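Local coordinates for periplasmic oligopeptide-binding protein (Burkholderia pseudomallei, PDB 3ZS6) that probably binds oligopeptides in the periplasm and delivers them to an ABC transporter for uptake into the cell, at residues Y304-K309 with F417-C422; N411-F416 with A454-A459. One frame throughout, in Å; residues are numbered along the deposited sequence.

Interaction 1: Y304-K309 with F417-C422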
# COMPACT_ATOMS: atom_id res chain seq x y z
N TYR A 304 -7.85 16.11 2.63
CA TYR A 304 -8.97 16.07 3.57
C TYR A 304 -9.76 14.78 3.47
O TYR A 304 -10.56 14.46 4.34
CB TYR A 304 -9.88 17.29 3.34
CG TYR A 304 -9.10 18.57 3.44
CD1 TYR A 304 -8.86 19.16 4.67
CD2 TYR A 304 -8.55 19.16 2.31
CE1 TYR A 304 -8.13 20.32 4.78
CE2 TYR A 304 -7.81 20.32 2.40
CZ TYR A 304 -7.60 20.89 3.64
OH TYR A 304 -6.86 22.04 3.75
N GLY A 305 -9.54 14.04 2.38
CA GLY A 305 -10.15 12.74 2.19
C GLY A 305 -9.10 11.72 1.76
O GLY A 305 -7.89 11.99 1.85
N LEU A 306 -9.56 10.56 1.29
CA LEU A 306 -8.66 9.46 0.92
C LEU A 306 -8.18 9.53 -0.53
O LEU A 306 -7.10 9.03 -0.84
CB LEU A 306 -9.35 8.11 1.17
CG LEU A 306 -9.74 7.76 2.61
CD1 LEU A 306 -10.51 6.43 2.65
CD2 LEU A 306 -8.52 7.72 3.52
N MET A 307 -8.99 10.12 -1.41
CA MET A 307 -8.67 10.14 -2.84
C MET A 307 -7.66 11.24 -3.19
O MET A 307 -7.97 12.42 -3.07
CB MET A 307 -9.93 10.34 -3.69
CG MET A 307 -11.06 9.35 -3.44
SD MET A 307 -10.66 7.66 -3.93
CE MET A 307 -12.01 6.79 -3.16
N PRO A 308 -6.46 10.85 -3.63
CA PRO A 308 -5.50 11.86 -4.10
C PRO A 308 -6.01 12.48 -5.40
O PRO A 308 -6.65 11.79 -6.19
CB PRO A 308 -4.22 11.05 -4.38
CG PRO A 308 -4.46 9.67 -3.81
CD PRO A 308 -5.95 9.48 -3.78
N LYS A 309 -5.76 13.77 -5.61
CA LYS A 309 -6.13 14.38 -6.88
C LYS A 309 -5.44 13.61 -8.00
O LYS A 309 -4.25 13.32 -7.92
CB LYS A 309 -5.74 15.85 -6.92
CG LYS A 309 -6.07 16.55 -8.23
CD LYS A 309 -5.49 17.95 -8.29
CE LYS A 309 -6.12 18.87 -7.26
NZ LYS A 309 -5.67 20.29 -7.44
N PHE A 417 -11.28 2.72 -1.35
CA PHE A 417 -12.48 2.21 -0.69
C PHE A 417 -12.19 0.97 0.17
O PHE A 417 -12.96 0.66 1.08
CB PHE A 417 -13.62 1.96 -1.69
CG PHE A 417 -14.40 3.22 -2.06
CD1 PHE A 417 -15.25 3.82 -1.14
CD2 PHE A 417 -14.30 3.77 -3.34
CE1 PHE A 417 -15.97 4.98 -1.48
CE2 PHE A 417 -15.02 4.91 -3.69
CZ PHE A 417 -15.85 5.52 -2.75
N ASP A 418 -11.10 0.26 -0.11
CA ASP A 418 -10.70 -0.87 0.73
C ASP A 418 -10.44 -0.45 2.18
O ASP A 418 -10.40 -1.29 3.08
CB ASP A 418 -9.46 -1.58 0.17
CG ASP A 418 -9.78 -2.50 -1.00
OD1 ASP A 418 -10.93 -2.99 -1.07
OD2 ASP A 418 -8.88 -2.76 -1.83
N LEU A 419 -10.27 0.84 2.41
CA LEU A 419 -10.02 1.35 3.76
C LEU A 419 -11.29 1.60 4.58
O LEU A 419 -11.23 1.71 5.80
CB LEU A 419 -9.24 2.67 3.71
CG LEU A 419 -7.88 2.62 3.04
CD1 LEU A 419 -7.28 4.03 2.97
CD2 LEU A 419 -6.95 1.65 3.78
N ILE A 420 -12.43 1.69 3.90
CA ILE A 420 -13.65 2.12 4.57
C ILE A 420 -14.89 1.25 4.32
O ILE A 420 -15.92 1.46 4.95
CB ILE A 420 -14.00 3.58 4.22
CG1 ILE A 420 -13.93 3.79 2.70
CG2 ILE A 420 -13.05 4.55 4.93
CD1 ILE A 420 -14.56 5.11 2.23
N ARG A 421 -14.79 0.29 3.40
CA ARG A 421 -15.89 -0.64 3.14
C ARG A 421 -16.13 -1.54 4.35
O ARG A 421 -15.18 -2.05 4.94
CB ARG A 421 -15.60 -1.54 1.92
CG ARG A 421 -15.81 -0.87 0.57
CD ARG A 421 -15.71 -1.88 -0.57
NE ARG A 421 -14.46 -2.64 -0.54
CZ ARG A 421 -14.33 -3.85 0.00
NH1 ARG A 421 -15.38 -4.46 0.56
NH2 ARG A 421 -13.16 -4.46 -0.01
N CYS A 422 -17.40 -1.74 4.71
CA CYS A 422 -17.77 -2.62 5.81
C CYS A 422 -17.09 -3.97 5.66
O CYS A 422 -17.21 -4.61 4.62
CB CYS A 422 -19.28 -2.85 5.85
SG CYS A 422 -20.30 -1.40 6.18
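Leu306 and Met307 reach out from the loop 304-309 into three apolar side chains of 417-422. The contacts all run between side chains, and the closest CA atoms, of Leu306 and Phe417, are 8.4 Å apart. CD1 of Leu306 meets the branch methyl of Ile420 tip to tip, with CG2 3.9 Å away, and also touches CD1 of Leu419, which CD2 of Leu306 meets at 3.9 Å from its own side of the fork. Ile420 can offer CG2 because its first torsion (chi1 49°) places CG1 between the backbone N and the carbonyl carbon and leaves CG2 beside the N. Met307 uses its terminal methyl. A bend at chi2 (-67°) followed by an extended last torsion carries CE over one face of the Phe417 ring, 4.0 Å from its centroid and 29° off the normal, in a CH-pi contact that is closest at CE2 (3.6 Å). Behind this apolar surface, Phe417 O accepts from both Ile420 N and Arg421 N, and Asp418 OD1 lies at the edge of the Arg421 guanidinium, in its plane, with NH2 at 2.9 Å in a salt bridge. This is core packing of two loops, one after strand 301-302 and one after helix 414-417. All five touching residues are buried; helix 449-464 supplies Met464 to Leu306 and Ala459 to Phe417, and Tyr263 of strand 260-266 lies against Leu419.

Interaction 2: N411-F416 with A454-A459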
# COMPACT_ATOMS: atom_id res chain seq x y z
N ASN A 411 -4.61 1.89 -10.27
CA ASN A 411 -5.05 3.26 -10.49
C ASN A 411 -6.55 3.36 -10.67
O ASN A 411 -7.03 3.60 -11.77
CB ASN A 411 -4.31 3.90 -11.67
CG ASN A 411 -4.60 5.39 -11.80
OD1 ASN A 411 -5.47 5.94 -11.12
ND2 ASN A 411 -3.86 6.06 -12.68
N ASP A 412 -7.27 3.15 -9.58
CA ASP A 412 -8.71 3.36 -9.56
C ASP A 412 -9.16 3.63 -8.13
O ASP A 412 -8.58 3.10 -7.18
CB ASP A 412 -9.47 2.17 -10.14
CG ASP A 412 -10.97 2.39 -10.14
OD1 ASP A 412 -11.44 3.18 -10.98
OD2 ASP A 412 -11.67 1.80 -9.29
N ALA A 413 -10.19 4.44 -7.99
CA ALA A 413 -10.66 4.86 -6.67
C ALA A 413 -10.98 3.69 -5.75
O ALA A 413 -10.95 3.83 -4.53
CB ALA A 413 -11.86 5.80 -6.80
N MET A 414 -11.30 2.53 -6.33
CA MET A 414 -11.68 1.36 -5.54
C MET A 414 -10.61 0.95 -4.52
O MET A 414 -10.93 0.42 -3.47
CB MET A 414 -12.04 0.17 -6.44
CG MET A 414 -13.45 0.22 -7.04
SD MET A 414 -14.79 0.44 -5.83
CE MET A 414 -14.80 -1.13 -4.99
N THR A 415 -9.34 1.18 -4.84
CA THR A 415 -8.28 0.77 -3.92
C THR A 415 -8.38 1.51 -2.58
O THR A 415 -8.05 0.96 -1.53
CB THR A 415 -6.87 0.93 -4.53
OG1 THR A 415 -5.89 0.45 -3.59
CG2 THR A 415 -6.58 2.39 -4.87
N PHE A 416 -8.86 2.74 -2.62
CA PHE A 416 -8.98 3.53 -1.39
C PHE A 416 -10.25 3.16 -0.62
O PHE A 416 -10.29 3.24 0.62
CB PHE A 416 -8.90 5.03 -1.70
CG PHE A 416 -7.53 5.48 -2.13
CD1 PHE A 416 -6.53 5.67 -1.18
CD2 PHE A 416 -7.23 5.68 -3.46
CE1 PHE A 416 -5.26 6.08 -1.56
CE2 PHE A 416 -5.95 6.08 -3.85
CZ PHE A 416 -4.97 6.27 -2.90
N ALA A 454 -19.34 9.54 -10.85
CA ALA A 454 -20.24 10.39 -10.10
C ALA A 454 -20.66 9.70 -8.80
O ALA A 454 -20.62 10.30 -7.73
CB ALA A 454 -21.46 10.73 -10.94
N LEU A 455 -21.06 8.44 -8.92
CA LEU A 455 -21.50 7.67 -7.76
C LEU A 455 -20.35 7.40 -6.77
O LEU A 455 -20.55 7.44 -5.56
CB LEU A 455 -22.16 6.36 -8.20
CG LEU A 455 -23.51 6.51 -8.90
CD1 LEU A 455 -24.17 5.16 -9.15
CD2 LEU A 455 -24.43 7.40 -8.08
N LEU A 456 -19.15 7.14 -7.29
CA LEU A 456 -18.01 6.90 -6.40
C LEU A 456 -17.62 8.18 -5.66
O LEU A 456 -17.22 8.13 -4.50
CB LEU A 456 -16.81 6.33 -7.16
CG LEU A 456 -16.98 4.92 -7.74
CD1 LEU A 456 -15.66 4.45 -8.35
CD2 LEU A 456 -17.46 3.94 -6.68
N THR A 457 -17.75 9.31 -6.34
CA THR A 457 -17.46 10.60 -5.74
C THR A 457 -18.46 10.87 -4.62
O THR A 457 -18.09 11.29 -3.52
CB THR A 457 -17.52 11.74 -6.78
OG1 THR A 457 -16.55 11.51 -7.80
CG2 THR A 457 -17.25 13.08 -6.13
N GLN A 458 -19.73 10.61 -4.91
CA GLN A 458 -20.79 10.79 -3.92
C GLN A 458 -20.53 9.91 -2.70
O GLN A 458 -20.61 10.38 -1.57
CB GLN A 458 -22.16 10.49 -4.52
CG GLN A 458 -23.29 10.63 -3.51
CD GLN A 458 -24.64 10.25 -4.09
OE1 GLN A 458 -24.75 9.87 -5.26
NE2 GLN A 458 -25.68 10.35 -3.26
N ALA A 459 -20.19 8.64 -2.93
CA ALA A 459 -19.87 7.72 -1.84
C ALA A 459 -18.64 8.14 -1.03
O ALA A 459 -18.64 8.04 0.20
CB ALA A 459 -19.69 6.31 -2.38
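A capped helix start packs here against the flank of a longer helix: Ala413 and Met414, at the entry to the short helix 414-417, both meet Leu456 of helix 449-464. The side chain of Leu456 leaves its helix toward 411-416 and touches its partners with the two arms of its fork. CD1 of Leu456 lies 4.3 Å from CB of Ala413, whereas its CD2 approaches SD of Met414 at the looser distance of 4.5 Å. Met414 is coiled, all three of its torsions turning the same way (chi3 -71°), which brings the sulfur rather than the terminal methyl nearest to Leu456. The nearest CA atoms, of Ala413 and Leu456, are 7.6 Å apart. Both contacts are apolar, and all three residues that make them are buried.

Asp412 provides the cap. Its OD2 accepts from Met414 N at 3.1 Å, with an N-H...O angle of 161°, the amide arriving from above the carboxylate plane, 54° out of it. CG of Asp412 stands opposite the backbone N, a position that goes with OD2 reaching the amide of Met414. Asp412 O also takes Thr415 N at 3.1 Å, and Ala413 O takes Phe416 N; these bonds shape the turn leading into a short, weakly bonded helix. The same OD2 forms a salt bridge with Arg452, one turn before Leu456 on helix 449-464, so that an ionic tie to this helix accompanies the apolar contact. Met307 and Val314 also pack on Ala413, while Ala443 of helix 434-443 touches Leu456 and Val440 touches Met414.

Interactions 1 and 2 lie with their centres about 8 Å apart in one buried region, on the same side of the chain's centre. Their segments alternate along the sequence, 304-309, 411-416, 417-422 and 454-459, and the middle two are continuous, so the short helix 414-417 passes directly from one contact into the other. The two also touch: CE of Met307 is 3.4 Å from Ala413 O, and CZ of Phe417 is 3.4 Å from Leu456 O. Helix 449-464 is a partner in interaction 2 and also borders interaction 1. Three separate parts of the chain, the loop after strand 301-302, the 411-422 stretch and this helix, thereby share one core in the solute-binding fold.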